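Local coordinates for protein glycosyl hydrolase, family 38 (Enterococcus faecalis, PDB 5KBP) that probably acts as an alpha-mannosidase of glycosyl hydrolase family 38, cleaving alpha-linked mannose from carbohydrate substrates, at residues 358-362 and 363-367; 18-22 and 23-27. All blocks are in the same frame, centred on the assembly; numbering follows the deposited sequence.

Interaction 1. Residues 358-362 and 363-367; sequences GCSVD and EVHRG
His365 lays its imidazole along the bend made by Gly358, Cys359 and Ser360. The backbone nitrogens of Cys359 and Ser360 lie at the ring edge, near its plane. His365 CE1 is 3.1 Å from Ser360 N. His365 NE2 packs at 3.2 Å on Gly358 CA, which approaches the ring obliquely. Because His365 CG sits beside its own backbone N (chi1 -65°), the ring reaches back toward the preceding loop. Ser360 CB meets both the imidazole, at CE1, and the CG1 methyl of Val364, 3.6 Å away. The hydroxyl of Ser360 bonds to Asp354 O. This is the start of helix 362-393, in the alpha mannosidase middle domain, with Val361 as N-cap residue. Val361 serves the cap through its backbone carbonyl: Val364 N makes a weak bond to Val361 O (3.1 Å, 131°). Beside it, Val361 CG2 touches Val364 CG2 at 3.9 Å and Glu363 OE2 at 3.6 Å. At the next residue, Asp362 O takes a nearly straight bond from Arg366 N (3.1 Å, 168°) and a weak one from His365 N. The end of the Asp362 side chain leads away from 363-367; OD1 forms a salt bridge with Arg303 and OD2 a hydrogen bond with Glu767 N. Arg366 bends at chi3, which brings NH1 alongside Asp362 CB at 3.6 Å. Its guanidinium pairs with Glu767 and with Glu373 of the second subunit.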
# COMPACT_ATOMS: atom_id res chain seq x y z
N GLY A 358 10.44 -3.09 -12.36
CA GLY A 358 9.38 -4.09 -12.43
C GLY A 358 9.88 -5.51 -12.40
O GLY A 358 9.22 -6.40 -12.95
N CYS A 359 11.03 -5.76 -11.78
CA CYS A 359 11.63 -7.09 -11.73
C CYS A 359 11.60 -7.66 -10.31
O CYS A 359 12.58 -8.24 -9.84
CB CYS A 359 13.06 -7.05 -12.26
SG CYS A 359 14.14 -5.88 -11.42
N SER A 360 10.48 -7.50 -9.63
CA SER A 360 10.25 -8.06 -8.30
C SER A 360 9.03 -8.98 -8.36
O SER A 360 8.44 -9.20 -9.42
CB SER A 360 10.08 -6.95 -7.27
OG SER A 360 11.27 -6.19 -7.13
N VAL A 361 8.64 -9.51 -7.20
CA VAL A 361 7.47 -10.38 -7.12
C VAL A 361 6.22 -9.52 -6.99
O VAL A 361 6.31 -8.31 -6.73
CB VAL A 361 7.59 -11.38 -5.96
CG1 VAL A 361 8.65 -12.43 -6.28
CG2 VAL A 361 7.95 -10.66 -4.67
N ASP A 362 5.05 -10.13 -7.16
CA ASP A 362 3.80 -9.37 -7.26
C ASP A 362 3.54 -8.53 -6.02
O ASP A 362 3.05 -7.40 -6.11
CB ASP A 362 2.63 -10.31 -7.52
CG ASP A 362 2.71 -11.00 -8.86
OD1 ASP A 362 3.60 -10.64 -9.66
OD2 ASP A 362 1.89 -11.90 -9.11
N GLU A 363 3.85 -9.07 -4.83
CA GLU A 363 3.56 -8.35 -3.60
C GLU A 363 4.33 -7.04 -3.53
O GLU A 363 3.82 -6.05 -2.98
CB GLU A 363 3.90 -9.22 -2.39
CG GLU A 363 3.08 -10.50 -2.27
CD GLU A 363 3.60 -11.61 -3.16
OE1 GLU A 363 2.77 -12.33 -3.75
OE2 GLU A 363 4.83 -11.75 -3.28
N VAL A 364 5.54 -7.01 -4.08
CA VAL A 364 6.35 -5.79 -4.04
C VAL A 364 5.68 -4.69 -4.86
O VAL A 364 5.57 -3.54 -4.42
CB VAL A 364 7.77 -6.07 -4.55
CG1 VAL A 364 8.51 -4.77 -4.82
CG2 VAL A 364 8.54 -6.93 -3.54
N HIS A 365 5.22 -5.03 -6.06
CA HIS A 365 4.73 -4.01 -6.98
C HIS A 365 3.32 -3.53 -6.64
O HIS A 365 2.97 -2.39 -6.95
CB HIS A 365 4.79 -4.54 -8.42
CG HIS A 365 6.18 -4.79 -8.90
ND1 HIS A 365 6.58 -6.01 -9.40
CD2 HIS A 365 7.27 -3.99 -8.94
CE1 HIS A 365 7.86 -5.94 -9.75
NE2 HIS A 365 8.30 -4.73 -9.47
N ARG A 366 2.51 -4.38 -6.00
CA ARG A 366 1.26 -3.88 -5.44
C ARG A 366 1.52 -2.88 -4.33
O ARG A 366 0.75 -1.94 -4.14
CB ARG A 366 0.39 -5.04 -4.93
CG ARG A 366 -0.10 -5.97 -6.02
CD ARG A 366 -1.31 -6.77 -5.57
NE ARG A 366 -1.04 -7.53 -4.36
CZ ARG A 366 -0.53 -8.77 -4.36
NH1 ARG A 366 -0.25 -9.37 -5.50
NH2 ARG A 366 -0.32 -9.39 -3.21
N GLY A 367 2.61 -3.07 -3.58
CA GLY A 367 2.99 -2.09 -2.57
C GLY A 367 3.53 -0.81 -3.17
O GLY A 367 3.41 0.26 -2.55

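Interaction 2. Residues 18-22 and 23-27; sequences DREWY and LPYEE
This local contact, in which Tyr25 packs on Arg19 and Glu20 and Leu23 on Tyr22, is side-chain packing where the loop after strand 7-13 enters helix 25-45. It belongs to the strand-loop-helix unit formed by that strand and helix, in the family 38 N-terminal domain. Pro24 is the N-cap residue, and Glu27 N makes a weak bond to Pro24 O. No hydrogen bond joins 18-22 to 23-27. Tyr25 CG lies opposite its backbone N (chi1 163°), which turns the ring back over the loop. There Tyr25 CE1 sits over the centre of one face of the Arg19 guanidinium, 3.7 Å from CZ. The two planes are 41° apart, so this is not a flat stack. Arg19 CG meets the Tyr25 ring in its plane, at the edge. The extended Arg19 chain carries NE to a salt bridge with Asp63. Glu20 crosses the other part of the Tyr25 side chain: OE2 is 3.4 Å from Tyr25 CB, and the carboxylate stands almost upright to the ring, 83° between planes. Glu20 OE1 is held by Ser355 and Arg371. Further along, Tyr22 and Leu23 run side by side and point the same way. The Tyr22 ring also meets Trp760 and His28 edge-to-face. Leu23 CG rests 3.8 Å from Tyr22 CD2.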
# COMPACT_ATOMS: atom_id res chain seq x y z
N ASP A 18 19.12 -4.74 -1.68
CA ASP A 18 17.91 -4.46 -2.45
C ASP A 18 16.73 -4.37 -1.49
O ASP A 18 16.40 -5.35 -0.81
CB ASP A 18 17.69 -5.54 -3.50
CG ASP A 18 18.87 -5.69 -4.44
OD1 ASP A 18 18.99 -4.87 -5.37
OD2 ASP A 18 19.67 -6.63 -4.26
N ARG A 19 16.09 -3.20 -1.44
CA ARG A 19 15.06 -2.95 -0.44
C ARG A 19 13.89 -3.91 -0.59
O ARG A 19 13.30 -4.34 0.41
CB ARG A 19 14.59 -1.49 -0.54
CG ARG A 19 13.81 -1.00 0.66
CD ARG A 19 13.75 0.52 0.66
NE ARG A 19 12.98 1.05 1.78
CZ ARG A 19 11.68 1.32 1.74
NH1 ARG A 19 11.00 1.11 0.62
NH2 ARG A 19 11.07 1.79 2.81
N GLU A 20 13.54 -4.25 -1.83
CA GLU A 20 12.48 -5.22 -2.09
C GLU A 20 12.77 -5.88 -3.43
O GLU A 20 13.08 -5.19 -4.41
CB GLU A 20 11.10 -4.54 -2.10
CG GLU A 20 11.08 -3.19 -2.78
CD GLU A 20 9.78 -2.44 -2.54
OE1 GLU A 20 9.55 -1.42 -3.23
OE2 GLU A 20 9.00 -2.87 -1.67
N TRP A 21 12.66 -7.21 -3.47
CA TRP A 21 12.99 -7.95 -4.68
C TRP A 21 12.19 -9.25 -4.77
O TRP A 21 10.99 -9.21 -5.09
CB TRP A 21 14.49 -8.26 -4.72
CG TRP A 21 14.97 -8.75 -6.05
CD1 TRP A 21 14.29 -8.74 -7.23
CD2 TRP A 21 16.25 -9.34 -6.34
NE1 TRP A 21 15.06 -9.28 -8.23
CE2 TRP A 21 16.26 -9.66 -7.71
CE3 TRP A 21 17.38 -9.63 -5.57
CZ2 TRP A 21 17.36 -10.25 -8.33
CZ3 TRP A 21 18.47 -10.22 -6.18
CH2 TRP A 21 18.45 -10.52 -7.54
N TYR A 22 12.83 -10.39 -4.52
CA TYR A 22 12.18 -11.68 -4.67
C TYR A 22 11.31 -12.06 -3.49
O TYR A 22 10.55 -13.03 -3.58
CB TYR A 22 13.22 -12.78 -4.92
CG TYR A 22 14.34 -12.84 -3.90
CD1 TYR A 22 15.49 -12.07 -4.05
CD2 TYR A 22 14.25 -13.67 -2.79
CE1 TYR A 22 16.51 -12.13 -3.12
CE2 TYR A 22 15.27 -13.73 -1.86
CZ TYR A 22 16.40 -12.96 -2.03
OH TYR A 22 17.42 -13.01 -1.11
N LEU A 23 11.40 -11.33 -2.38
CA LEU A 23 10.52 -11.50 -1.24
C LEU A 23 9.61 -10.30 -1.09
O LEU A 23 9.90 -9.22 -1.63
CB LEU A 23 11.34 -11.69 0.05
CG LEU A 23 12.09 -13.01 0.24
CD1 LEU A 23 12.94 -12.96 1.50
CD2 LEU A 23 11.10 -14.16 0.29
N PRO A 24 8.48 -10.43 -0.39
CA PRO A 24 7.71 -9.25 -0.01
C PRO A 24 8.58 -8.29 0.79
O PRO A 24 9.56 -8.70 1.42
CB PRO A 24 6.56 -9.81 0.82
CG PRO A 24 6.41 -11.22 0.34
CD PRO A 24 7.80 -11.68 0.01
N TYR A 25 8.21 -7.01 0.76
CA TYR A 25 9.07 -5.97 1.32
C TYR A 25 9.45 -6.25 2.77
O TYR A 25 10.62 -6.16 3.15
CB TYR A 25 8.39 -4.60 1.22
CG TYR A 25 9.04 -3.57 2.12
CD1 TYR A 25 10.29 -3.06 1.83
CD2 TYR A 25 8.40 -3.14 3.28
CE1 TYR A 25 10.90 -2.13 2.65
CE2 TYR A 25 9.00 -2.21 4.11
CZ TYR A 25 10.25 -1.71 3.79
OH TYR A 25 10.85 -0.78 4.61
N GLU A 26 8.46 -6.60 3.59
CA GLU A 26 8.72 -6.76 5.02
C GLU A 26 9.60 -7.97 5.31
O GLU A 26 10.29 -8.00 6.33
CB GLU A 26 7.41 -6.86 5.79
CG GLU A 26 6.61 -5.56 5.83
CD GLU A 26 7.30 -4.45 6.62
OE1 GLU A 26 6.86 -3.29 6.51
OE2 GLU A 26 8.27 -4.74 7.36
N GLU A 27 9.59 -8.98 4.42
CA GLU A 27 10.51 -10.10 4.59
C GLU A 27 11.95 -9.64 4.45
O GLU A 27 12.81 -10.04 5.25
CB GLU A 27 10.18 -11.20 3.58
CG GLU A 27 8.82 -11.87 3.78
CD GLU A 27 8.83 -12.88 4.91
OE1 GLU A 27 9.93 -13.29 5.33
OE2 GLU A 27 7.74 -13.27 5.37

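In the fold
Interactions 1 and 2 have centres about 9 Å apart and touch directly, although one belongs to the middle domain and the other to the N-terminal domain of the family. The joint runs between the loop before helix 362-393 and the loop before helix 25-45. Val361 N probably bonds to Trp21 O at 3.2 Å, and Ser360 CB packs on the same oxygen at 3.3 Å. Nearby, Val364 CG2 meets Leu23 O at 3.3 Å. Glu20 adds side-chain contact with Val364. Both contacts also reach the second subunit, through Arg366 and Glu26 among others. Phe253 and Tyr256, which bind calcium in this protein although no ion is bound to this chain here, lie away from both contacts.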